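Local coordinates for protein L-lysine 6-monooxygenase (Pseudomonas syringae pv. tomato, PDB 5CQF) that probably hydroxylates the side-chain amine of L-lysine as an FAD- and NADPH-dependent monooxygenase of siderophore biosynthesis, at residues P23-E37 with D76-S88. Numbering follows the deposited sequence.
Sequences PAGIALACAFEDARE and DLVTPRNPRSRFS
D34, on helix 23-37, meets R81, N82 and S85 of the opposing loop with both oxygens of one buried carboxylate, and so illustrates how a single acid can tie an irregular segment to a helix. NH1 and NH2 of R81 approach end-on and converge on OD2 of D34, each 3.1 Å away, in a salt bridge whose N-H...O angles near 144° show neither bond to be straight. N82 ND2 adds a third donor to D34 OD2 at 2.9 Å, from above the carboxylate plane, the amide standing almost perpendicular (86°) to it. The second oxygen, D34 OD1, accepts from S85 OG on its syn lone pair at 2.8 Å. So many donors should favour the charged form of D34.

A bend at chi3 (58°) of R81, after an extended start, lays one guanidinium face over A31 CA. Water 1, in the plane of that group, accepts from NH2 and donates to A27 O and L77 O; water 2 donates to D34 OD1 and accepts from N and NH1 of R86. Beside the polar cluster, C30 wedges its CB against V78 CG1 (3.6 Å) and its sulfur meets the F87 ring obliquely, a sulfur-aromatic contact, while L77 spreads its methyls over P23, I26 and A27. R86 NH1 packs against E37 CB, the side chains crossing at an angle, and R86 has a long salt bridge with E33; the carboxylate of E37 is instead paired with R84 of the second subunit.

In the second shell, S85 OG accepts from F87 N in an ST turn and N82 OD1 from R84 N in an Asx turn, fixing the donors. Helix 111-125 packs on C30, L77 and F87. Helix 23-37 begins within a GxGxxG-type sequence, its last glycine, G25, being in the helix itself, consistent with the first helix of the Rossmann-like FAD-binding domain of flavin-dependent N-hydroxylating monooxygenases, here with the loop 76-88 packed along one side.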
ATOM      1  N   PRO A  23      28.762   7.174   9.208  1.00 39.64           N
ATOM      2  CA  PRO A  23      27.571   7.577   9.942  1.00 39.63           C
ATOM      3  C   PRO A  23      27.734   7.484  11.453  1.00 39.66           C
ATOM      4  O   PRO A  23      27.315   8.377  12.185  1.00 41.61           O
ATOM      5  CB  PRO A  23      26.532   6.578   9.467  1.00 38.97           C
ATOM      6  CG  PRO A  23      26.962   6.211   8.101  1.00 38.87           C
ATOM      7  CD  PRO A  23      28.442   6.284   8.083  1.00 38.89           C
ATOM      8  N   ALA A  24      28.358   6.414  11.922  1.00 38.53           N
ATOM      9  CA  ALA A  24      28.522   6.225  13.349  1.00 37.65           C
ATOM     10  C   ALA A  24      29.298   7.371  13.987  1.00 36.99           C
ATOM     11  O   ALA A  24      28.858   7.927  15.002  1.00 36.33           O
ATOM     12  CB  ALA A  24      29.200   4.888  13.619  1.00 40.02           C
ATOM     13  N   GLY A  25      30.446   7.729  13.411  1.00 37.31           N
ATOM     14  CA  GLY A  25      31.238   8.858  13.939  1.00 36.24           C
ATOM     15  C   GLY A  25      30.533  10.198  13.752  1.00 37.33           C
ATOM     16  O   GLY A  25      30.684  11.130  14.551  1.00 38.91           O
ATOM     17  N   ILE A  26      29.764  10.326  12.684  1.00 36.59           N
ATOM     18  CA  ILE A  26      29.046  11.575  12.457  1.00 36.08           C
ATOM     19  C   ILE A  26      27.980  11.751  13.515  1.00 35.54           C
ATOM     20  O   ILE A  26      27.776  12.853  14.056  1.00 36.15           O
ATOM     21  CB  ILE A  26      28.442  11.597  11.064  1.00 36.00           C
ATOM     22  CG1 ILE A  26      29.549  11.806  10.038  1.00 37.31           C
ATOM     23  CG2 ILE A  26      27.419  12.702  10.950  1.00 37.50           C
ATOM     24  CD1 ILE A  26      29.191  11.356   8.657  1.00 37.82           C
ATOM     25  N   ALA A  27      27.316  10.643  13.823  1.00 33.95           N
ATOM     26  CA  ALA A  27      26.292  10.643  14.846  1.00 33.70           C
ATOM     27  C   ALA A  27      26.861  11.076  16.155  1.00 34.98           C
ATOM     28  O   ALA A  27      26.220  11.800  16.864  1.00 35.56           O
ATOM     29  CB  ALA A  27      25.684   9.259  14.999  1.00 32.80           C
ATOM     30  N   LEU A  28      28.053  10.575  16.493  1.00 37.11           N
ATOM     31  CA  LEU A  28      28.746  10.964  17.724  1.00 38.55           C
ATOM     32  C   LEU A  28      29.106  12.427  17.737  1.00 39.36           C
ATOM     33  O   LEU A  28      28.890  13.087  18.741  1.00 41.68           O
ATOM     34  CB  LEU A  28      30.019  10.151  17.899  1.00 39.27           C
ATOM     35  CG  LEU A  28      30.772  10.400  19.181  1.00 39.66           C
ATOM     36  CD1 LEU A  28      29.998   9.935  20.401  1.00 39.57           C
ATOM     37  CD2 LEU A  28      32.102   9.688  19.058  1.00 41.84           C
ATOM     38  N   ALA A  29      29.684  12.926  16.651  1.00 39.34           N
ATOM     39  CA  ALA A  29      29.947  14.376  16.541  1.00 41.52           C
ATOM     40  C   ALA A  29      28.692  15.199  16.691  1.00 41.73           C
ATOM     41  O   ALA A  29      28.728  16.256  17.317  1.00 41.98           O
ATOM     42  CB  ALA A  29      30.622  14.717  15.227  1.00 42.83           C
ATOM     43  N   CYS A  30      27.556  14.712  16.166  1.00 41.73           N
ATOM     44  CA  CYS A  30      26.318  15.464  16.338  1.00 40.86           C
ATOM     45  C   CYS A  30      25.950  15.608  17.807  1.00 40.89           C
ATOM     46  O   CYS A  30      25.442  16.622  18.202  1.00 43.60           O
ATOM     47  CB  CYS A  30      25.155  14.834  15.585  1.00 41.39           C
ATOM     48  SG  CYS A  30      25.273  14.971  13.799  1.00 41.08           S
ATOM     49  N   ALA A  31      26.181  14.598  18.622  1.00 41.12           N
ATOM     50  CA  ALA A  31      25.901  14.731  20.060  1.00 41.96           C
ATOM     51  C   ALA A  31      26.755  15.822  20.681  1.00 43.26           C
ATOM     52  O   ALA A  31      26.264  16.605  21.490  1.00 42.77           O
ATOM     53  CB  ALA A  31      26.133  13.428  20.802  1.00 40.30           C
ATOM     54  N   PHE A  32      28.026  15.867  20.308  1.00 44.68           N
ATOM     55  CA  PHE A  32      28.910  16.893  20.864  1.00 48.45           C
ATOM     56  C   PHE A  32      28.510  18.267  20.385  1.00 49.34           C
ATOM     57  O   PHE A  32      28.386  19.192  21.196  1.00 51.33           O
ATOM     58  CB  PHE A  32      30.374  16.599  20.554  1.00 49.14           C
ATOM     59  CG  PHE A  32      30.934  15.497  21.396  1.00 49.37           C
ATOM     60  CD1 PHE A  32      31.196  15.712  22.729  1.00 50.75           C
ATOM     61  CD2 PHE A  32      31.136  14.239  20.873  1.00 51.18           C
ATOM     62  CE1 PHE A  32      31.677  14.707  23.524  1.00 51.33           C
ATOM     63  CE2 PHE A  32      31.622  13.216  21.661  1.00 52.09           C
ATOM     64  CZ  PHE A  32      31.903  13.453  22.993  1.00 51.84           C
ATOM     65  N   GLU A  33      28.260  18.402  19.090  1.00 48.36           N
ATOM     66  CA  GLU A  33      27.815  19.696  18.581  1.00 51.54           C
ATOM     67  C   GLU A  33      26.485  20.143  19.176  1.00 50.26           C
ATOM     68  O   GLU A  33      26.366  21.290  19.546  1.00 49.77           O
ATOM     69  CB  GLU A  33      27.774  19.718  17.057  1.00 53.93           C
ATOM     70  CG  GLU A  33      29.151  19.566  16.412  1.00 59.53           C
ATOM     71  CD  GLU A  33      30.078  20.769  16.647  1.00 65.35           C
ATOM     72  OE1 GLU A  33      29.572  21.921  16.676  1.00 73.10           O
ATOM     73  OE2 GLU A  33      31.308  20.560  16.800  1.00 68.45           O
ATOM     74  N   ASP A  34      25.484  19.266  19.278  1.00 49.91           N
ATOM     75  CA  ASP A  34      24.240  19.637  19.977  1.00 50.35           C
ATOM     76  C   ASP A  34      24.562  20.260  21.333  1.00 51.99           C
ATOM     77  O   ASP A  34      24.005  21.282  21.704  1.00 52.95           O
ATOM     78  CB  ASP A  34      23.333  18.425  20.218  1.00 49.40           C
ATOM     79  CG  ASP A  34      22.548  17.996  18.962  1.00 51.69           C
ATOM     80  OD1 ASP A  34      22.670  18.651  17.891  1.00 52.23           O
ATOM     81  OD2 ASP A  34      21.808  16.978  19.061  1.00 49.51           O
ATOM     82  N   ALA A  35      25.468  19.624  22.061  1.00 52.81           N
ATOM     83  CA  ALA A  35      25.835  20.055  23.400  1.00 58.02           C
ATOM     84  C   ALA A  35      26.573  21.417  23.414  1.00 60.77           C
ATOM     85  O   ALA A  35      26.214  22.317  24.176  1.00 60.92           O
ATOM     86  CB  ALA A  35      26.664  18.973  24.067  1.00 57.92           C
ATOM     87  N   ARG A  36      27.570  21.550  22.542  1.00 63.04           N
ATOM     88  CA  ARG A  36      28.296  22.805  22.320  1.00 66.24           C
ATOM     89  C   ARG A  36      27.343  23.971  22.042  1.00 67.84           C
ATOM     90  O   ARG A  36      27.458  25.046  22.651  1.00 67.82           O
ATOM     91  CB  ARG A  36      29.271  22.644  21.139  1.00 69.78           C
ATOM     92  CG  ARG A  36      30.362  23.707  21.030  1.00 75.28           C
ATOM     93  CD  ARG A  36      30.755  23.979  19.580  1.00 77.90           C
ATOM     94  NE  ARG A  36      29.619  24.503  18.805  1.00 80.81           N
ATOM     95  CZ  ARG A  36      29.268  25.793  18.695  1.00 82.26           C
ATOM     96  NH1 ARG A  36      29.957  26.762  19.295  1.00 87.36           N
ATOM     97  NH2 ARG A  36      28.212  26.127  17.970  1.00 75.90           N
ATOM     98  N   GLU A  37      26.400  23.757  21.128  1.00 67.73           N
ATOM     99  CA  GLU A  37      25.489  24.823  20.705  1.00 69.82           C
ATOM    100  C   GLU A  37      24.483  25.180  21.797  1.00 69.86           C
ATOM    101  O   GLU A  37      23.970  26.292  21.839  1.00 70.73           O
ATOM    102  CB  GLU A  37      24.737  24.439  19.428  1.00 68.16           C
ATOM    103  CG  GLU A  37      24.089  25.630  18.724  1.00 68.43           C
ATOM    104  CD  GLU A  37      22.595  25.476  18.503  1.00 67.50           C
ATOM    105  OE1 GLU A  37      22.088  26.093  17.550  1.00 67.21           O
ATOM    106  OE2 GLU A  37      21.928  24.764  19.277  1.00 63.64           O
ATOM    107  N   ASP A  76      16.642   8.819  12.063  1.00 34.52           N
ATOM    108  CA  ASP A  76      17.754   9.484  11.407  1.00 34.44           C
ATOM    109  C   ASP A  76      18.949   9.477  12.354  1.00 34.83           C
ATOM    110  O   ASP A  76      18.944   8.710  13.322  1.00 32.69           O
ATOM    111  CB  ASP A  76      17.347  10.915  10.972  1.00 34.44           C
ATOM    112  CG  ASP A  76      17.017  11.870  12.140  1.00 33.82           C
ATOM    113  OD1 ASP A  76      17.494  11.702  13.261  1.00 32.53           O
ATOM    114  OD2 ASP A  76      16.243  12.824  11.924  1.00 33.60           O
ATOM    115  N   LEU A  77      19.961  10.327  12.104  1.00 35.66           N
ATOM    116  CA  LEU A  77      21.207  10.298  12.889  1.00 36.33           C
ATOM    117  C   LEU A  77      21.127  10.974  14.222  1.00 35.15           C
ATOM    118  O   LEU A  77      22.098  10.877  14.983  1.00 35.62           O
ATOM    119  CB  LEU A  77      22.379  10.935  12.131  1.00 38.89           C
ATOM    120  CG  LEU A  77      22.959  10.085  11.020  1.00 41.98           C
ATOM    121  CD1 LEU A  77      23.905  10.927  10.191  1.00 44.18           C
ATOM    122  CD2 LEU A  77      23.667   8.825  11.535  1.00 42.46           C
ATOM    123  N   VAL A  78      20.034  11.689  14.514  1.00 33.85           N
ATOM    124  CA  VAL A  78      19.964  12.465  15.790  1.00 33.61           C
ATOM    125  C   VAL A  78      18.676  12.431  16.550  1.00 32.07           C
ATOM    126  O   VAL A  78      18.693  12.482  17.767  1.00 32.45           O
ATOM    127  CB  VAL A  78      20.315  13.957  15.584  1.00 34.58           C
ATOM    128  CG1 VAL A  78      21.715  14.063  15.044  1.00 34.73           C
ATOM    129  CG2 VAL A  78      19.337  14.652  14.637  1.00 33.99           C
ATOM    130  N   THR A  79      17.568  12.366  15.827  1.00 32.05           N
ATOM    131  CA  THR A  79      16.236  12.573  16.381  1.00 32.05           C
ATOM    132  C   THR A  79      15.890  11.596  17.499  1.00 34.11           C
ATOM    133  O   THR A  79      15.259  12.003  18.455  1.00 35.49           O
ATOM    134  CB  THR A  79      15.191  12.510  15.251  1.00 31.64           C
ATOM    135  OG1 THR A  79      15.353  13.624  14.379  1.00 30.97           O
ATOM    136  CG2 THR A  79      13.752  12.459  15.776  1.00 32.02           C
ATOM    137  N   PRO A  80      16.265  10.292  17.385  1.00 35.05           N
ATOM    138  CA  PRO A  80      15.830   9.389  18.475  1.00 35.17           C
ATOM    139  C   PRO A  80      16.493   9.717  19.782  1.00 34.71           C
ATOM    140  O   PRO A  80      15.961   9.387  20.836  1.00 38.14           O
ATOM    141  CB  PRO A  80      16.220   7.976  17.982  1.00 34.99           C
ATOM    142  CG  PRO A  80      16.430   8.103  16.527  1.00 35.37           C
ATOM    143  CD  PRO A  80      16.873   9.542  16.275  1.00 34.64           C
ATOM    144  N   ARG A  81      17.638  10.378  19.696  1.00 34.57           N
ATOM    145  CA  ARG A  81      18.387  10.896  20.850  1.00 35.06           C
ATOM    146  C   ARG A  81      17.941  12.312  21.206  1.00 37.75           C
ATOM    147  O   ARG A  81      17.754  12.617  22.382  1.00 39.61           O
ATOM    148  CB  ARG A  81      19.878  10.933  20.524  1.00 34.80           C
ATOM    149  CG  ARG A  81      20.712  11.612  21.594  1.00 36.57           C
ATOM    150  CD  ARG A  81      22.203  11.631  21.283  1.00 37.34           C
ATOM    151  NE  ARG A  81      22.474  12.293  20.014  1.00 38.63           N
ATOM    152  CZ  ARG A  81      22.465  13.608  19.811  1.00 40.17           C
ATOM    153  NH1 ARG A  81      22.253  14.461  20.808  1.00 40.31           N
ATOM    154  NH2 ARG A  81      22.694  14.076  18.588  1.00 42.18           N
ATOM    155  N   ASN A  82      17.782  13.179  20.193  1.00 36.89           N
ATOM    156  CA  ASN A  82      17.392  14.587  20.422  1.00 38.24           C
ATOM    157  C   ASN A  82      16.652  15.194  19.216  1.00 35.28           C
ATOM    158  O   ASN A  82      17.278  15.618  18.272  1.00 35.64           O
ATOM    159  CB  ASN A  82      18.647  15.418  20.723  1.00 38.09           C
ATOM    160  CG  ASN A  82      18.368  16.893  20.750  1.00 39.59           C
ATOM    161  OD1 ASN A  82      17.268  17.321  21.062  1.00 40.50           O
ATOM    162  ND2 ASN A  82      19.374  17.683  20.431  1.00 40.83           N
ATOM    163  N   PRO A  83      15.334  15.181  19.231  1.00 33.99           N
ATOM    164  CA  PRO A  83      14.584  15.711  18.105  1.00 35.09           C
ATOM    165  C   PRO A  83      14.817  17.218  17.824  1.00 36.79           C
ATOM    166  O   PRO A  83      14.510  17.665  16.748  1.00 37.67           O
ATOM    167  CB  PRO A  83      13.134  15.487  18.526  1.00 34.61           C
ATOM    168  CG  PRO A  83      13.200  14.318  19.457  1.00 34.45           C
ATOM    169  CD  PRO A  83      14.442  14.573  20.230  1.00 34.90           C
ATOM    170  N   ARG A  84      15.371  17.966  18.769  1.00 37.27           N
ATOM    171  CA  ARG A  84      15.588  19.383  18.596  1.00 39.23           C
ATOM    172  C   ARG A  84      16.928  19.682  17.948  1.00 39.33           C
ATOM    173  O   ARG A  84      17.238  20.827  17.658  1.00 40.79           O
ATOM    174  CB  ARG A  84      15.520  20.075  19.951  1.00 41.15           C
ATOM    175  CG  ARG A  84      14.236  19.771  20.680  1.00 42.52           C
ATOM    176  CD  ARG A  84      14.127  20.637  21.897  1.00 44.93           C
ATOM    177  NE  ARG A  84      13.846  22.034  21.542  1.00 45.70           N
ATOM    178  CZ  ARG A  84      13.867  23.048  22.414  1.00 47.60           C
ATOM    179  NH1 ARG A  84      14.146  22.840  23.688  1.00 48.02           N
ATOM    180  NH2 ARG A  84      13.609  24.280  22.007  1.00 48.81           N
ATOM    181  N   SER A  85      17.717  18.656  17.709  1.00 37.96           N
ATOM    182  CA  SER A  85      18.996  18.827  17.054  1.00 37.73           C
ATOM    183  C   SER A  85      18.845  19.571  15.740  1.00 37.88           C
ATOM    184  O   SER A  85      17.865  19.398  15.031  1.00 36.59           O
ATOM    185  CB  SER A  85      19.618  17.465  16.808  1.00 36.64           C
ATOM    186  OG  SER A  85      20.829  17.555  16.095  1.00 36.71           O
ATOM    187  N   ARG A  86      19.835  20.384  15.396  1.00 38.92           N
ATOM    188  CA  ARG A  86      19.782  21.063  14.130  1.00 40.79           C
ATOM    189  C   ARG A  86      20.152  20.167  12.946  1.00 39.14           C
ATOM    190  O   ARG A  86      20.018  20.594  11.798  1.00 38.79           O
ATOM    191  CB  ARG A  86      20.592  22.360  14.170  1.00 44.53           C
ATOM    192  CG  ARG A  86      22.094  22.255  14.066  1.00 48.60           C
ATOM    193  CD  ARG A  86      22.690  23.595  14.495  1.00 53.66           C
ATOM    194  NE  ARG A  86      24.141  23.637  14.355  1.00 57.80           N
ATOM    195  CZ  ARG A  86      25.018  23.225  15.272  1.00 59.88           C
ATOM    196  NH1 ARG A  86      24.625  22.691  16.430  1.00 61.71           N
ATOM    197  NH2 ARG A  86      26.310  23.318  15.013  1.00 61.08           N
ATOM    198  N   PHE A  87      20.507  18.909  13.227  1.00 37.84           N
ATOM    199  CA  PHE A  87      20.868  17.919  12.200  1.00 36.93           C
ATOM    200  C   PHE A  87      19.785  16.886  11.866  1.00 34.48           C
ATOM    201  O   PHE A  87      20.042  15.916  11.170  1.00 33.89           O
ATOM    202  CB  PHE A  87      22.146  17.240  12.628  1.00 37.64           C
ATOM    203  CG  PHE A  87      23.167  18.211  13.148  1.00 40.02           C
ATOM    204  CD1 PHE A  87      23.761  19.131  12.282  1.00 42.16           C
ATOM    205  CD2 PHE A  87      23.497  18.241  14.486  1.00 40.82           C
ATOM    206  CE1 PHE A  87      24.696  20.048  12.742  1.00 43.30           C
ATOM    207  CE2 PHE A  87      24.427  19.147  14.955  1.00 42.58           C
ATOM    208  CZ  PHE A  87      25.026  20.054  14.084  1.00 43.76           C
ATOM    209  N   SER A  88      18.565  17.137  12.316  1.00 34.15           N
ATOM    210  CA  SER A  88      17.433  16.271  12.014  1.00 32.82           C
ATOM    211  C   SER A  88      17.088  16.274  10.530  1.00 32.63           C
ATOM    212  O   SER A  88      17.410  17.198   9.819  1.00 33.10           O
ATOM    213  CB  SER A  88      16.227  16.697  12.843  1.00 32.93           C
ATOM    214  OG  SER A  88      15.699  17.922  12.370  1.00 34.24           O
TER
HETATM  215  O   HOH W   1      23.475  11.712  17.033  1.00 37.45           O
HETATM  216  O   HOH W   2      21.990  21.196  17.101  1.00 41.59           O